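Local structure of 7,8-dihydro-6-hydroxymethylpterin pyrophosphokinase-dihydropteroate synthase (Plasmodium falciparum, 6JWS) at residues K14-V19 with L212-F217; L20-N25 with L166-K171; S383-K388 with E599-I604; D545-D550 with S587-Q592. The protein probably catalyses two successive steps of folate biosynthesis, pyrophosphorylation of 6-hydroxymethyl-7,8-dihydropterin with ATP and condensation of the product with 4-aminobenzoate to give 7,8-dihydropteroate. The protein carries 1 engineered substitution. All blocks are in the same frame, centred on the assembly; numbering follows the deposited sequence.

In the fold
Contacts 1 and 2 lie buried in the kinase half and share strand 16-24, which pairs with strand 208-214 in contact 1 and with strand 163-172 in contact 2. Both rest on backbone hydrogen bonds, but contact 1 adds asparagine amides at a turn, whereas contact 2 adds mainly aliphatic packing. Contact 3, about 22 Å from contact 2 between centres, ties the other end of the same sheet to the synthase barrel; it is partly buried and combines the packing of Leu385 on Pro601 with a bond from Lys386 to a backbone carbonyl. Contact 4 packs two barrel helices through aliphatic groups near the surface, and touches contact 3 where Leu591 CD2 lies 4.1 Å from Ile604 CD1.

Contact 1: residues K14-V19 with L212-F217; sequences KTNIAV and LFFNDF
Asn16 and Asn215 join side chains where strand 208-214 of the kinase domain's sheet, paired antiparallel with strand 16-24, leaves the sheet in a type II' turn, Phe214 to Phe217. Followed outward, Asn16 begins with CB 3.6 Å from Phe214 CE1, its amide plane turned 49° from the ring. Its CG lies 3.5 Å from Asn215 ND2. At the tip OD1 accepts a hydrogen bond from Asn215 ND2 (2.9 Å), the donor standing above the carbonyl plane of Asn16 but within its own amide plane, while Asn16 ND2 turns to Val174 O. Asn215 uses its other end as well: OD1 takes the backbone N of Ile17 at 3.0 Å. An asparagine suits this place because one amide can donate and accept at once, and because the residue tolerates the positive phi (49°) required at the second position of the turn. Further along, Val19 lies alongside Phe213, its CG2 3.9 Å from Phe213 CB, and both pack on Leu333 of helix 327-336. There the pairing breaks register in a classic beta bulge: Val19 O receives both Leu212 N, at 2.7 Å, and Phe213 N, at 3.3 Å.

Contact 2: residues L20-N25 with L166-K171; sequences LNLGTN and LTVVVK
Val168 has CG1 anti to its carbonyl carbon (chi1 -42°), which leaves CG2 between N and the carbonyl carbon and brings that methyl to 3.9 Å from Leu20 CB; Leu20 in turn holds CG beside its own backbone N (chi1 -53°), from where CD1 extends diagonally to Val170 CG2 (4.1 Å). Leu20 and Val168 form a hydrogen-bonded pair of antiparallel strands, 16-24 and 163-172, in the central sheet of the pyrophosphokinase domain. Leu20 N donates to Val168 O at 2.9 Å, and Leu20 O takes Val168 N in return. Two residues on, Leu22 and Leu166 repeat the pattern, Leu22 N reaching Leu166 O at 2.8 Å.

The face carrying Leu20, Leu22, Leu166 and Val168 is wholly apolar, and on it Leu22 CD2 also approaches Val168 CG1. Branched aliphatic residues suit this face because helix 30-44 lies over it, with Leu38 touching both Leu22 and Val168, so the contact belongs to the hydrophobic core.

The other face belongs to the non-hydrogen-bonded pair Asn21 and Thr167, and is more polar. Asn21 also pairs through its backbone with Asp210, which binds magnesium and ATP, so the strand lies next to the one carrying these ligands; the magnesium ion is about 7 Å from the Asn21 side chain. Thr167 turns its methyl, not its hydroxyl, across the pair: CG2 lies 3.5 Å from Asn21 OD1, and Thr167 CA sits 3.1 Å from Leu20 O in a CA-H...O contact.

Contact 3: residues S383-K388 with E599-I604; sequences SYLKEK and EYPLFI. With PT1 (pteroic acid), chain I.
Leu385 drives into segment 599-604 with both methyls, and this is the tight part of the contact. With CG anti to its backbone N (chi1 -168°), the side chain forks over the chain of Glu599 to Pro601: CD1 presses on Pro601 CA at 3.4 Å, closer than usual for two carbons, while CD2 rests 3.4 Å from Glu599 O. Pro601 CB adds a softer apolar touch. A leucine suits this spot because its two methyls can straddle the backbone, one on Glu599 O and the other on the CA and ring of Pro601.

Beside it Lys386, third residue of the type II turn Tyr384 to Glu387, adopts a positive phi (79°) and bends at chi2, sending its long chain across to the other segment. NZ donates to Tyr600 O at 2.7 Å, nearly along the C=O axis, and lies 3.8 Å from Leu602 CB. The ammonium also bonds to Tyr597 O and forms a salt bridge with Asp683, whose carboxylate in turn accepts Leu602 N; several acceptors thus hold the charge at a partly exposed place.

Toward solvent the contact loosens. The side chains of Glu599 and Tyr600 stay beyond contact distance of the turn, and the carboxylate of exposed Glu599 is engaged by Arg374 in a salt bridge. Farther along, in strand 603-604, Phe603 CE1 lies 3.4 Å from N11 of the bound pteroic acid. The contact therefore links the edge strand 382-384 of the kinase sheet to the approach to barrel strand 603-604, with neighbouring strand 372-377 touched by Leu385 and Pro601 and strand 684-687 flanking Phe603.

Contact 4: residues D545-D550 with S587-Q592; sequences DNLVYD and SIKLLQ
The turn that presents Leu547 and Val548 to Lys589 and Leu590 is tied by Asp550 OD2, which accepts the backbone N of Asn546 at 2.7 Å with a nearly straight N-H (172°), the donor standing above the carboxylate plane. Asn546 occupies the N-cap, and its O receives Asp550 N, also at 2.7 Å. An acidic residue is well placed here, since its negative charge probably also suits the positive end of the helix dipole. Helices 547-564 and 584-592, on either side of strand 572-575 in the sequence, belong to the outer layer of the synthase's TIM barrel, and their contact is aliphatic. Leu547 crosses Leu590 at about a right angle, CG 4.0 Å from Leu590 CD2, and the same CD2 lies 4.4 Å from Val548 CG2. On the exposed flank Leu547 and Lys589 slide past each other in opposite directions; Lys589 CB lies 3.9 Å from Leu547 CD2, and with CG anti to the backbone N (chi1 -174°) Lys589 sets that atom 4.0 Å from the same methyl. Lysine suits this flank, aliphatic near the backbone and charged at its end. Past Leu590, Gln592 NE2 donates to Ile703 O and Gln705 O of the second subunit.

Contact 1: residues K14-V19 with L212-F217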
# COMPACT_ATOMS: atom_id res chain seq x y z
N LYS B 14 39.23 40.17 -6.88
CA LYS B 14 38.90 39.45 -5.66
C LYS B 14 37.97 38.28 -6.00
O LYS B 14 37.20 38.37 -6.95
CB LYS B 14 38.21 40.43 -4.71
CG LYS B 14 38.58 40.29 -3.24
CD LYS B 14 37.81 41.24 -2.35
CE LYS B 14 38.08 40.99 -0.88
NZ LYS B 14 37.06 41.64 -0.03
N THR B 15 38.06 37.20 -5.22
CA THR B 15 37.15 36.05 -5.36
C THR B 15 36.50 35.70 -4.02
O THR B 15 37.17 35.21 -3.11
CB THR B 15 37.86 34.87 -6.04
OG1 THR B 15 38.19 35.29 -7.36
CG2 THR B 15 36.98 33.64 -6.13
N ASN B 16 35.18 35.92 -3.93
CA ASN B 16 34.45 35.78 -2.67
C ASN B 16 33.32 34.75 -2.80
O ASN B 16 32.84 34.49 -3.90
CB ASN B 16 33.91 37.13 -2.18
CG ASN B 16 35.00 38.14 -1.86
OD1 ASN B 16 35.91 37.86 -1.07
ND2 ASN B 16 34.92 39.33 -2.45
N ILE B 17 32.90 34.20 -1.64
CA ILE B 17 31.76 33.29 -1.53
C ILE B 17 30.58 33.98 -0.83
O ILE B 17 30.65 34.26 0.36
CB ILE B 17 32.14 31.98 -0.81
CG1 ILE B 17 33.42 31.34 -1.37
CG2 ILE B 17 30.97 31.01 -0.84
CD1 ILE B 17 33.25 30.83 -2.78
N ALA B 18 29.48 34.15 -1.56
CA ALA B 18 28.22 34.63 -0.99
C ALA B 18 27.14 33.55 -1.09
O ALA B 18 27.11 32.79 -2.06
CB ALA B 18 27.76 35.85 -1.75
N VAL B 19 26.23 33.57 -0.11
CA VAL B 19 25.05 32.71 -0.09
C VAL B 19 23.83 33.61 -0.13
O VAL B 19 23.72 34.54 0.66
CB VAL B 19 25.07 31.80 1.15
CG1 VAL B 19 23.95 30.77 1.15
CG2 VAL B 19 26.42 31.10 1.32
N LEU B 212 22.65 36.02 2.65
CA LEU B 212 22.60 35.29 3.91
C LEU B 212 23.99 35.25 4.50
O LEU B 212 24.18 35.41 5.70
CB LEU B 212 22.04 33.88 3.67
CG LEU B 212 20.61 33.81 3.11
CD1 LEU B 212 20.27 32.38 2.69
CD2 LEU B 212 19.58 34.35 4.10
N PHE B 213 24.99 34.97 3.67
CA PHE B 213 26.35 34.89 4.16
C PHE B 213 27.26 35.53 3.12
O PHE B 213 26.92 35.58 1.94
CB PHE B 213 26.77 33.44 4.37
CG PHE B 213 26.06 32.71 5.48
CD1 PHE B 213 26.30 33.02 6.81
CD2 PHE B 213 25.17 31.68 5.18
CE1 PHE B 213 25.66 32.32 7.83
CE2 PHE B 213 24.53 30.98 6.20
CZ PHE B 213 24.77 31.31 7.52
N PHE B 214 28.41 36.01 3.59
CA PHE B 214 29.44 36.54 2.71
C PHE B 214 30.78 36.25 3.39
O PHE B 214 31.12 36.88 4.39
CB PHE B 214 29.21 38.03 2.45
CG PHE B 214 29.98 38.59 1.29
CD1 PHE B 214 31.36 38.64 1.30
CD2 PHE B 214 29.31 39.10 0.18
CE1 PHE B 214 32.06 39.16 0.22
CE2 PHE B 214 30.02 39.62 -0.89
CZ PHE B 214 31.39 39.65 -0.87
N ASN B 215 31.50 35.27 2.85
CA ASN B 215 32.67 34.76 3.52
C ASN B 215 32.28 34.49 4.97
O ASN B 215 31.12 34.14 5.25
CB ASN B 215 33.88 35.67 3.29
CG ASN B 215 34.27 35.72 1.82
OD1 ASN B 215 33.97 34.80 1.06
ND2 ASN B 215 34.92 36.80 1.41
N ASP B 216 33.25 34.67 5.88
CA ASP B 216 33.05 34.43 7.30
C ASP B 216 32.77 35.74 8.03
O ASP B 216 32.94 35.82 9.24
CB ASP B 216 34.27 33.73 7.90
CG ASP B 216 35.53 34.58 7.77
OD1 ASP B 216 35.47 35.65 7.13
OD2 ASP B 216 36.56 34.16 8.32
N PHE B 217 32.34 36.77 7.30
CA PHE B 217 32.18 38.11 7.87
C PHE B 217 31.00 38.16 8.84
O PHE B 217 29.98 37.49 8.64
CB PHE B 217 31.94 39.17 6.78
CG PHE B 217 33.04 39.35 5.76
CD1 PHE B 217 34.30 38.79 5.94
CD2 PHE B 217 32.82 40.11 4.62
CE1 PHE B 217 35.29 38.94 4.99
CE2 PHE B 217 33.82 40.27 3.67
CZ PHE B 217 35.05 39.68 3.86

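Contact 2: residues L20-N25 with L166-K171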
# COMPACT_ATOMS: atom_id res chain seq x y z
N LEU B 20 22.93 33.36 -1.09
CA LEU B 20 21.76 34.19 -1.32
C LEU B 20 20.46 33.41 -1.07
O LEU B 20 20.42 32.18 -1.23
CB LEU B 20 21.76 34.73 -2.75
CG LEU B 20 23.01 35.47 -3.23
CD1 LEU B 20 22.76 36.02 -4.62
CD2 LEU B 20 23.39 36.60 -2.27
N ASN B 21 19.42 34.17 -0.71
CA ASN B 21 18.03 33.73 -0.71
C ASN B 21 17.26 34.46 -1.80
O ASN B 21 17.39 35.68 -1.94
CB ASN B 21 17.38 33.90 0.67
CG ASN B 21 16.07 33.14 0.75
OD1 ASN B 21 16.05 31.94 0.97
ND2 ASN B 21 14.95 33.81 0.53
N LEU B 22 16.48 33.71 -2.59
CA LEU B 22 15.62 34.24 -3.64
C LEU B 22 14.19 33.84 -3.31
O LEU B 22 13.90 32.66 -3.20
CB LEU B 22 16.02 33.60 -4.98
CG LEU B 22 17.27 34.11 -5.71
CD1 LEU B 22 18.49 34.19 -4.81
CD2 LEU B 22 17.58 33.22 -6.91
N GLY B 23 13.29 34.83 -3.17
CA GLY B 23 11.92 34.57 -2.75
C GLY B 23 10.91 35.30 -3.63
O GLY B 23 11.20 36.37 -4.14
N THR B 24 9.74 34.69 -3.84
CA THR B 24 8.64 35.36 -4.50
C THR B 24 7.33 34.86 -3.90
O THR B 24 7.30 33.78 -3.33
CB THR B 24 8.66 35.15 -6.02
OG1 THR B 24 7.47 35.78 -6.49
CG2 THR B 24 8.64 33.70 -6.45
N ASN B 25 6.27 35.66 -4.04
CA ASN B 25 4.94 35.32 -3.53
C ASN B 25 4.05 34.84 -4.67
O ASN B 25 2.95 34.36 -4.44
CB ASN B 25 4.28 36.51 -2.83
CG ASN B 25 5.08 37.00 -1.64
OD1 ASN B 25 5.61 38.11 -1.65
ND2 ASN B 25 5.20 36.17 -0.62
N LEU B 166 14.35 29.75 -2.62
CA LEU B 166 15.48 28.98 -3.10
C LEU B 166 16.74 29.69 -2.63
O LEU B 166 16.81 30.91 -2.72
CB LEU B 166 15.37 28.95 -4.63
CG LEU B 166 16.64 28.60 -5.40
CD1 LEU B 166 16.92 27.13 -5.22
CD2 LEU B 166 16.44 28.90 -6.87
N THR B 167 17.73 28.93 -2.15
CA THR B 167 19.05 29.48 -1.89
C THR B 167 20.02 29.12 -3.02
O THR B 167 19.77 28.19 -3.79
CB THR B 167 19.57 29.14 -0.49
OG1 THR B 167 19.66 27.72 -0.30
CG2 THR B 167 18.79 29.82 0.63
N VAL B 168 21.11 29.90 -3.13
CA VAL B 168 22.19 29.70 -4.08
C VAL B 168 23.51 30.09 -3.42
O VAL B 168 23.54 31.02 -2.61
CB VAL B 168 22.00 30.47 -5.41
CG1 VAL B 168 20.58 30.42 -5.93
CG2 VAL B 168 22.50 31.90 -5.35
N VAL B 169 24.58 29.35 -3.74
CA VAL B 169 25.93 29.79 -3.42
C VAL B 169 26.56 30.35 -4.69
O VAL B 169 26.48 29.74 -5.76
CB VAL B 169 26.77 28.65 -2.81
CG1 VAL B 169 28.20 29.10 -2.54
CG2 VAL B 169 26.14 28.04 -1.56
N VAL B 170 27.16 31.54 -4.56
CA VAL B 170 27.80 32.27 -5.65
C VAL B 170 29.29 32.45 -5.34
O VAL B 170 29.66 32.88 -4.24
CB VAL B 170 27.10 33.62 -5.91
CG1 VAL B 170 27.66 34.33 -7.13
CG2 VAL B 170 25.61 33.44 -6.11
N LYS B 171 30.14 32.08 -6.30
CA LYS B 171 31.53 32.53 -6.29
C LYS B 171 31.55 33.86 -7.03
O LYS B 171 31.22 33.90 -8.22
CB LYS B 171 32.43 31.45 -6.89
CG LYS B 171 33.92 31.75 -7.01
CD LYS B 171 34.60 30.85 -8.07
CE LYS B 171 35.29 29.59 -7.55
NZ LYS B 171 35.40 28.54 -8.59

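Contact 3: residues S383-K388 with E599-I604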
# COMPACT_ATOMS: atom_id res chain seq x y z
N SER B 383 6.12 21.16 -9.41
CA SER B 383 5.62 19.85 -9.00
C SER B 383 5.99 19.67 -7.54
O SER B 383 7.12 19.93 -7.15
CB SER B 383 6.22 18.71 -9.83
OG SER B 383 5.79 18.72 -11.19
N TYR B 384 5.03 19.24 -6.72
CA TYR B 384 5.34 18.98 -5.33
C TYR B 384 5.93 17.59 -5.22
O TYR B 384 5.29 16.62 -5.62
CB TYR B 384 4.07 19.08 -4.46
CG TYR B 384 3.46 20.45 -4.47
CD1 TYR B 384 4.06 21.50 -3.81
CD2 TYR B 384 2.33 20.72 -5.23
CE1 TYR B 384 3.54 22.78 -3.87
CE2 TYR B 384 1.77 21.99 -5.28
CZ TYR B 384 2.39 23.02 -4.59
OH TYR B 384 1.84 24.27 -4.62
N LEU B 385 7.16 17.51 -4.67
CA LEU B 385 7.81 16.22 -4.53
C LEU B 385 6.88 15.27 -3.78
O LEU B 385 6.35 15.62 -2.73
CB LEU B 385 9.14 16.39 -3.77
CG LEU B 385 10.03 15.15 -3.82
CD1 LEU B 385 10.44 14.87 -5.26
CD2 LEU B 385 11.26 15.31 -2.96
N LYS B 386 6.70 14.07 -4.33
CA LYS B 386 6.00 12.97 -3.67
C LYS B 386 4.48 13.12 -3.73
O LYS B 386 3.78 12.31 -3.13
CB LYS B 386 6.50 12.65 -2.24
CG LYS B 386 7.98 12.27 -2.05
CD LYS B 386 8.58 11.43 -3.16
CE LYS B 386 10.10 11.31 -3.11
NZ LYS B 386 10.62 10.53 -4.27
N GLU B 387 3.95 14.11 -4.45
CA GLU B 387 2.51 14.31 -4.48
C GLU B 387 1.81 13.70 -5.70
O GLU B 387 0.59 13.64 -5.74
CB GLU B 387 2.14 15.78 -4.36
CG GLU B 387 2.24 16.26 -2.92
CD GLU B 387 1.59 17.61 -2.65
OE1 GLU B 387 0.74 18.08 -3.50
OE2 GLU B 387 1.92 18.20 -1.60
N LYS B 388 2.59 13.19 -6.67
CA LYS B 388 2.01 12.60 -7.87
C LYS B 388 2.99 11.61 -8.50
O LYS B 388 4.18 11.89 -8.60
CB LYS B 388 1.72 13.73 -8.86
CG LYS B 388 0.67 13.42 -9.90
CD LYS B 388 1.07 13.93 -11.28
CE LYS B 388 -0.13 14.10 -12.19
NZ LYS B 388 0.17 13.66 -13.58
N GLU B 599 13.65 11.75 -0.20
CA GLU B 599 13.97 13.16 -0.27
C GLU B 599 14.22 13.63 -1.70
O GLU B 599 14.48 14.82 -1.89
CB GLU B 599 15.31 13.43 0.44
CG GLU B 599 15.34 12.94 1.87
CD GLU B 599 14.48 13.78 2.78
OE1 GLU B 599 14.82 14.96 3.01
OE2 GLU B 599 13.45 13.25 3.25
N TYR B 600 14.19 12.72 -2.68
CA TYR B 600 14.68 13.05 -4.01
C TYR B 600 13.60 12.84 -5.06
O TYR B 600 12.79 11.93 -4.93
CB TYR B 600 15.86 12.14 -4.37
CG TYR B 600 17.10 12.35 -3.55
CD1 TYR B 600 17.83 13.52 -3.63
CD2 TYR B 600 17.61 11.34 -2.76
CE1 TYR B 600 19.00 13.68 -2.91
CE2 TYR B 600 18.78 11.49 -2.03
CZ TYR B 600 19.46 12.67 -2.08
OH TYR B 600 20.61 12.84 -1.36
N PRO B 601 13.62 13.60 -6.18
CA PRO B 601 12.72 13.32 -7.29
C PRO B 601 13.20 12.00 -7.89
O PRO B 601 14.39 11.84 -8.18
CB PRO B 601 12.94 14.49 -8.26
CG PRO B 601 13.71 15.55 -7.46
CD PRO B 601 14.51 14.75 -6.44
N LEU B 602 12.28 11.04 -7.99
CA LEU B 602 12.64 9.69 -8.37
C LEU B 602 11.88 9.30 -9.64
O LEU B 602 10.65 9.42 -9.72
CB LEU B 602 12.29 8.75 -7.21
CG LEU B 602 12.56 7.26 -7.46
CD1 LEU B 602 14.06 6.96 -7.59
CD2 LEU B 602 11.95 6.40 -6.35
N PHE B 603 12.65 8.80 -10.62
CA PHE B 603 12.22 8.38 -11.94
C PHE B 603 12.66 6.92 -12.08
O PHE B 603 13.83 6.62 -11.90
CB PHE B 603 12.94 9.30 -12.94
CG PHE B 603 12.68 9.04 -14.41
CD1 PHE B 603 13.06 7.84 -15.00
CD2 PHE B 603 12.10 10.02 -15.21
CE1 PHE B 603 12.82 7.60 -16.35
CE2 PHE B 603 11.85 9.77 -16.55
CZ PHE B 603 12.22 8.57 -17.12
N ILE B 604 11.74 5.97 -12.36
CA ILE B 604 12.16 4.58 -12.53
C ILE B 604 11.56 4.00 -13.81
O ILE B 604 10.50 4.44 -14.24
CB ILE B 604 11.79 3.68 -11.33
CG1 ILE B 604 10.29 3.43 -11.23
CG2 ILE B 604 12.36 4.22 -10.01
CD1 ILE B 604 9.89 2.45 -10.13
C2 PT1 I . 15.39 3.20 -17.57
C3 PT1 I . 15.55 2.94 -19.00
C5 PT1 I . 15.84 4.11 -19.84
N6 PT1 I . 15.42 1.71 -19.56
C7 PT1 I . 15.83 5.50 -17.90
N9 PT1 I . 15.96 5.33 -19.25
C10 PT1 I . 15.61 1.56 -20.90
N11 PT1 I . 15.98 6.75 -17.32
C12 PT1 I . 15.93 2.66 -21.69
C21 PT1 I . 15.90 -5.81 -18.91
O22 PT1 I . 14.96 -6.54 -19.32
O1 PT1 I . 15.12 2.18 -16.75
N4 PT1 I . 15.53 4.45 -17.09
N8 PT1 I . 16.02 3.89 -21.16
C13 PT1 I . 15.52 0.18 -21.49
N14 PT1 I . 16.71 -0.61 -21.04
C15 PT1 I . 16.54 -1.85 -20.53
C16 PT1 I . 17.42 -2.33 -19.54
C17 PT1 I . 15.45 -2.65 -21.02
C18 PT1 I . 17.21 -3.63 -19.02
C19 PT1 I . 15.27 -3.95 -20.50
C20 PT1 I . 16.14 -4.44 -19.49
O23 PT1 I . 16.65 -6.23 -18.01

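Contact 4: residues D545-D550 with S587-Q592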
# COMPACT_ATOMS: atom_id res chain seq x y z
N ASP B 545 29.50 -3.87 -3.37
CA ASP B 545 29.79 -3.88 -1.95
C ASP B 545 28.51 -3.67 -1.12
O ASP B 545 28.21 -4.44 -0.22
CB ASP B 545 30.87 -2.85 -1.64
CG ASP B 545 31.20 -2.86 -0.16
OD1 ASP B 545 31.35 -3.97 0.40
OD2 ASP B 545 31.25 -1.76 0.42
N ASN B 546 27.73 -2.63 -1.43
CA ASN B 546 26.46 -2.41 -0.78
C ASN B 546 25.46 -1.91 -1.82
O ASN B 546 25.41 -0.72 -2.10
CB ASN B 546 26.62 -1.39 0.35
CG ASN B 546 25.38 -1.29 1.21
OD1 ASN B 546 24.26 -1.53 0.74
ND2 ASN B 546 25.56 -0.92 2.47
N LEU B 547 24.71 -2.82 -2.43
CA LEU B 547 23.94 -2.49 -3.63
C LEU B 547 23.15 -1.19 -3.45
O LEU B 547 23.24 -0.27 -4.26
CB LEU B 547 23.03 -3.68 -3.96
CG LEU B 547 21.88 -3.39 -4.94
CD1 LEU B 547 22.37 -3.44 -6.39
CD2 LEU B 547 20.75 -4.39 -4.74
N VAL B 548 22.38 -1.10 -2.36
CA VAL B 548 21.43 -0.02 -2.23
C VAL B 548 22.14 1.32 -2.10
O VAL B 548 21.75 2.30 -2.76
CB VAL B 548 20.40 -0.32 -1.12
CG1 VAL B 548 19.67 0.95 -0.70
CG2 VAL B 548 19.40 -1.38 -1.62
N TYR B 549 23.17 1.35 -1.25
CA TYR B 549 23.85 2.59 -0.91
C TYR B 549 24.92 2.97 -1.94
O TYR B 549 25.16 4.17 -2.13
CB TYR B 549 24.31 2.54 0.56
CG TYR B 549 23.11 2.59 1.48
CD1 TYR B 549 22.48 3.79 1.76
CD2 TYR B 549 22.55 1.42 1.99
CE1 TYR B 549 21.35 3.84 2.56
CE2 TYR B 549 21.42 1.45 2.79
CZ TYR B 549 20.82 2.67 3.07
OH TYR B 549 19.72 2.71 3.88
N ASP B 550 25.52 1.98 -2.61
CA ASP B 550 26.47 2.28 -3.68
C ASP B 550 25.80 3.10 -4.78
O ASP B 550 26.35 4.12 -5.21
CB ASP B 550 27.13 1.01 -4.23
CG ASP B 550 28.02 0.28 -3.22
OD1 ASP B 550 28.38 0.90 -2.17
OD2 ASP B 550 28.33 -0.92 -3.47
N SER B 587 17.39 -6.08 -8.76
CA SER B 587 16.34 -5.18 -9.22
C SER B 587 15.23 -5.13 -8.18
O SER B 587 14.81 -4.04 -7.78
CB SER B 587 15.81 -5.60 -10.59
OG SER B 587 16.75 -5.29 -11.60
N ILE B 588 14.81 -6.29 -7.67
CA ILE B 588 13.77 -6.36 -6.66
C ILE B 588 14.22 -5.65 -5.39
O ILE B 588 13.47 -4.89 -4.77
CB ILE B 588 13.32 -7.81 -6.40
CG1 ILE B 588 12.47 -8.33 -7.56
CG2 ILE B 588 12.54 -7.91 -5.10
CD1 ILE B 588 12.67 -9.82 -7.88
N LYS B 589 15.49 -5.89 -5.02
CA LYS B 589 15.99 -5.32 -3.78
C LYS B 589 16.01 -3.80 -3.86
O LYS B 589 15.69 -3.14 -2.88
CB LYS B 589 17.39 -5.84 -3.43
CG LYS B 589 17.89 -5.37 -2.06
CD LYS B 589 18.75 -6.41 -1.40
CE LYS B 589 19.64 -5.83 -0.32
NZ LYS B 589 18.85 -5.42 0.86
N LEU B 590 16.39 -3.26 -5.02
CA LEU B 590 16.36 -1.81 -5.18
C LEU B 590 14.94 -1.28 -4.96
O LEU B 590 14.79 -0.24 -4.33
CB LEU B 590 16.90 -1.43 -6.57
CG LEU B 590 18.42 -1.59 -6.73
CD1 LEU B 590 18.82 -1.53 -8.18
CD2 LEU B 590 19.18 -0.54 -5.91
N LEU B 591 13.93 -1.96 -5.51
CA LEU B 591 12.52 -1.61 -5.31
C LEU B 591 12.13 -1.73 -3.83
O LEU B 591 11.49 -0.83 -3.30
CB LEU B 591 11.61 -2.50 -6.18
CG LEU B 591 11.63 -2.20 -7.68
CD1 LEU B 591 10.86 -3.27 -8.43
CD2 LEU B 591 11.01 -0.85 -7.96
N GLN B 592 12.58 -2.80 -3.16
CA GLN B 592 12.23 -2.99 -1.76
C GLN B 592 12.76 -1.82 -0.92
O GLN B 592 12.16 -1.47 0.09
CB GLN B 592 12.78 -4.29 -1.19
CG GLN B 592 12.13 -5.52 -1.81
CD GLN B 592 12.78 -6.80 -1.33
OE1 GLN B 592 13.94 -6.81 -0.96
NE2 GLN B 592 12.03 -7.89 -1.35